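Local coordinates for dihydroorotase (Saccharomyces cerevisiae S288C, PDB 6L0H), which catalyses the zinc-dependent, reversible interconversion of N-carbamoyl-L-aspartate and dihydroorotate, the third step of de novo pyrimidine biosynthesis, at residues I37-P42 and L71-L76. Residues are numbered along the deposited sequence; the frame is centred on the assembly and turned at random.
Sequences IAYIMP and LMSFYL
Opposite Tyr39, the backbone of Leu71 bonds to the residues before and after it, as parallel strands pair: Leu71 N donates to Ala38 O at 2.9 Å, and Leu71 O accepts from Ile40 N at 2.8 Å, both bonds nearly straight. On the face that Leu71 shares with Tyr39, Leu71 CB lies 3.6 Å from Tyr39 CD1, the two side chains crossing at about a right angle, while both leucine methyls rest on Ile37 CG2. The Tyr39 ring, swung to the far side from its own N by a chi1 of -173°, runs forward past Leu71 until its OH comes 3.3 Å from Ser73 CB. Replacing Tyr39 by alanine would remove the ring, and is likely to leave a gap beside Leu71 CB and Ser73 CB and deprive Asn135 of a weak hydrogen bond from the phenol.

Past Ile40 the regular strand pairing ends, and Ser73 supplies the next link: its OG donates to Ile40 O (2.9 Å), tilted 16° from the carbonyl plane, and a water links that same oxygen to Ser73 N. The Pro42 ring sits against the backbone of 73-75, with CD 3.3 Å from Ser73 OG, and CG 3.4 Å from Phe74 O and also on Tyr75 CB.

Strand 37-40 is the middle of three parallel strands, between 11-15 and 69-71, in the TIM-barrel-like fold of the amidohydrolases; helix 51-64 packs on Ile40 and Met72, and Met41 packs against His14 and His16, probable zinc ligands, close to a bound zinc ion.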
loop_
_atom_site.group_PDB
_atom_site.type_symbol
_atom_site.label_atom_id
_atom_site.label_comp_id
_atom_site.label_asym_id
_atom_site.label_seq_id
_atom_site.Cartn_x
_atom_site.Cartn_y
_atom_site.Cartn_z
ATOM N N ILE A 37 16.641 -11.341 25.775
ATOM C CA ILE A 37 17.471 -11.973 24.751
ATOM C C ILE A 37 17.076 -11.451 23.364
ATOM O O ILE A 37 15.893 -11.444 23.014
ATOM C CB ILE A 37 17.336 -13.501 24.823
ATOM C CG1 ILE A 37 17.719 -13.998 26.222
ATOM C CG2 ILE A 37 18.163 -14.158 23.742
ATOM C CD1 ILE A 37 17.115 -15.326 26.582
ATOM N N ALA A 38 18.058 -11.042 22.566
ATOM C CA ALA A 38 17.787 -10.479 21.240
ATOM C C ALA A 38 18.609 -11.191 20.173
ATOM O O ALA A 38 19.821 -11.360 20.326
ATOM C CB ALA A 38 18.089 -8.973 21.183
ATOM N N TYR A 39 17.953 -11.594 19.086
ATOM C CA TYR A 39 18.636 -12.128 17.910
ATOM C C TYR A 39 18.821 -10.992 16.902
ATOM O O TYR A 39 17.833 -10.460 16.395
ATOM C CB TYR A 39 17.833 -13.270 17.289
ATOM C CG TYR A 39 18.562 -13.976 16.156
ATOM C CD1 TYR A 39 19.497 -14.968 16.422
ATOM C CD2 TYR A 39 18.296 -13.662 14.829
ATOM C CE1 TYR A 39 20.156 -15.620 15.410
ATOM C CE2 TYR A 39 18.942 -14.313 13.806
ATOM C CZ TYR A 39 19.878 -15.289 14.105
ATOM O OH TYR A 39 20.519 -15.940 13.089
ATOM N N ILE A 40 20.074 -10.646 16.599
ATOM C CA ILE A 40 20.415 -9.413 15.890
ATOM C C ILE A 40 20.565 -9.679 14.389
ATOM O O ILE A 40 21.455 -10.423 13.960
ATOM C CB ILE A 40 21.702 -8.785 16.456
ATOM C CG1 ILE A 40 21.548 -8.498 17.951
ATOM C CG2 ILE A 40 22.007 -7.479 15.750
ATOM C CD1 ILE A 40 20.374 -7.537 18.280
ATOM N N MET A 41 19.750 -9.007 13.585
ATOM C CA MET A 41 19.768 -9.202 12.145
ATOM C C MET A 41 20.938 -8.466 11.499
ATOM O O MET A 41 21.445 -7.475 12.039
ATOM C CB MET A 41 18.443 -8.752 11.542
ATOM C CG MET A 41 17.318 -9.739 11.801
ATOM S SD MET A 41 17.723 -11.470 11.348
ATOM C CE MET A 41 16.281 -12.360 11.963
ATOM N N PRO A 42 21.384 -8.934 10.332
ATOM C CA PRO A 42 22.687 -8.502 9.816
ATOM C C PRO A 42 22.658 -7.584 8.608
ATOM O O PRO A 42 23.705 -7.416 7.971
ATOM C CB PRO A 42 23.340 -9.831 9.438
ATOM C CG PRO A 42 22.142 -10.606 8.844
ATOM C CD PRO A 42 20.900 -10.135 9.623
ATOM N N LEU A 71 22.359 -12.656 20.461
ATOM C CA LEU A 71 22.589 -13.752 19.533
ATOM C C LEU A 71 22.822 -13.132 18.156
ATOM O O LEU A 71 22.012 -12.320 17.707
ATOM C CB LEU A 71 21.361 -14.676 19.537
ATOM C CG LEU A 71 21.130 -15.651 20.707
ATOM C CD1 LEU A 71 21.497 -15.082 22.033
ATOM C CD2 LEU A 71 19.686 -16.157 20.767
ATOM N N MET A 72 23.918 -13.487 17.491
ATOM C CA MET A 72 24.335 -12.763 16.294
ATOM C C MET A 72 24.130 -13.598 15.029
ATOM O O MET A 72 23.932 -14.813 15.086
ATOM C CB MET A 72 25.806 -12.329 16.404
ATOM C CG MET A 72 26.142 -11.537 17.642
ATOM S SD MET A 72 25.174 -10.008 17.850
ATOM C CE MET A 72 25.671 -9.053 16.416
ATOM N N SER A 73 24.227 -12.936 13.867
ATOM C CA SER A 73 24.003 -13.621 12.598
ATOM C C SER A 73 24.878 -13.042 11.488
ATOM O O SER A 73 25.345 -11.907 11.564
ATOM C CB SER A 73 22.527 -13.545 12.176
ATOM O OG SER A 73 22.147 -12.214 11.828
ATOM N N PHE A 74 25.077 -13.851 10.443
ATOM C CA PHE A 74 25.627 -13.446 9.155
ATOM C C PHE A 74 24.509 -13.159 8.146
ATOM O O PHE A 74 23.408 -13.695 8.225
ATOM C CB PHE A 74 26.522 -14.551 8.566
ATOM C CG PHE A 74 27.938 -14.530 9.048
ATOM C CD1 PHE A 74 28.518 -13.353 9.518
ATOM C CD2 PHE A 74 28.707 -15.688 9.005
ATOM C CE1 PHE A 74 29.844 -13.328 9.957
ATOM C CE2 PHE A 74 30.026 -15.678 9.445
ATOM C CZ PHE A 74 30.596 -14.493 9.924
ATOM N N TYR A 75 24.838 -12.337 7.164
ATOM C CA TYR A 75 23.999 -12.073 6.005
ATOM C C TYR A 75 24.338 -13.082 4.913
ATOM O O TYR A 75 25.506 -13.208 4.530
ATOM C CB TYR A 75 24.282 -10.655 5.539
ATOM C CG TYR A 75 23.468 -10.039 4.419
ATOM C CD1 TYR A 75 22.481 -9.083 4.699
ATOM C CD2 TYR A 75 23.762 -10.299 3.093
ATOM C CE1 TYR A 75 21.789 -8.460 3.693
ATOM C CE2 TYR A 75 23.061 -9.665 2.061
ATOM C CZ TYR A 75 22.075 -8.753 2.373
ATOM O OH TYR A 75 21.371 -8.105 1.379
ATOM N N LEU A 76 23.334 -13.803 4.418
ATOM C CA LEU A 76 23.618 -14.829 3.413
ATOM C C LEU A 76 24.113 -14.188 2.124
ATOM O O LEU A 76 23.384 -13.433 1.465
ATOM C CB LEU A 76 22.387 -15.678 3.129
ATOM C CG LEU A 76 22.666 -16.875 2.222
ATOM C CD1 LEU A 76 23.702 -17.813 2.848
ATOM C CD2 LEU A 76 21.363 -17.617 1.903
HETATM O O HOH W 1 24.278 -10.008 13.492
#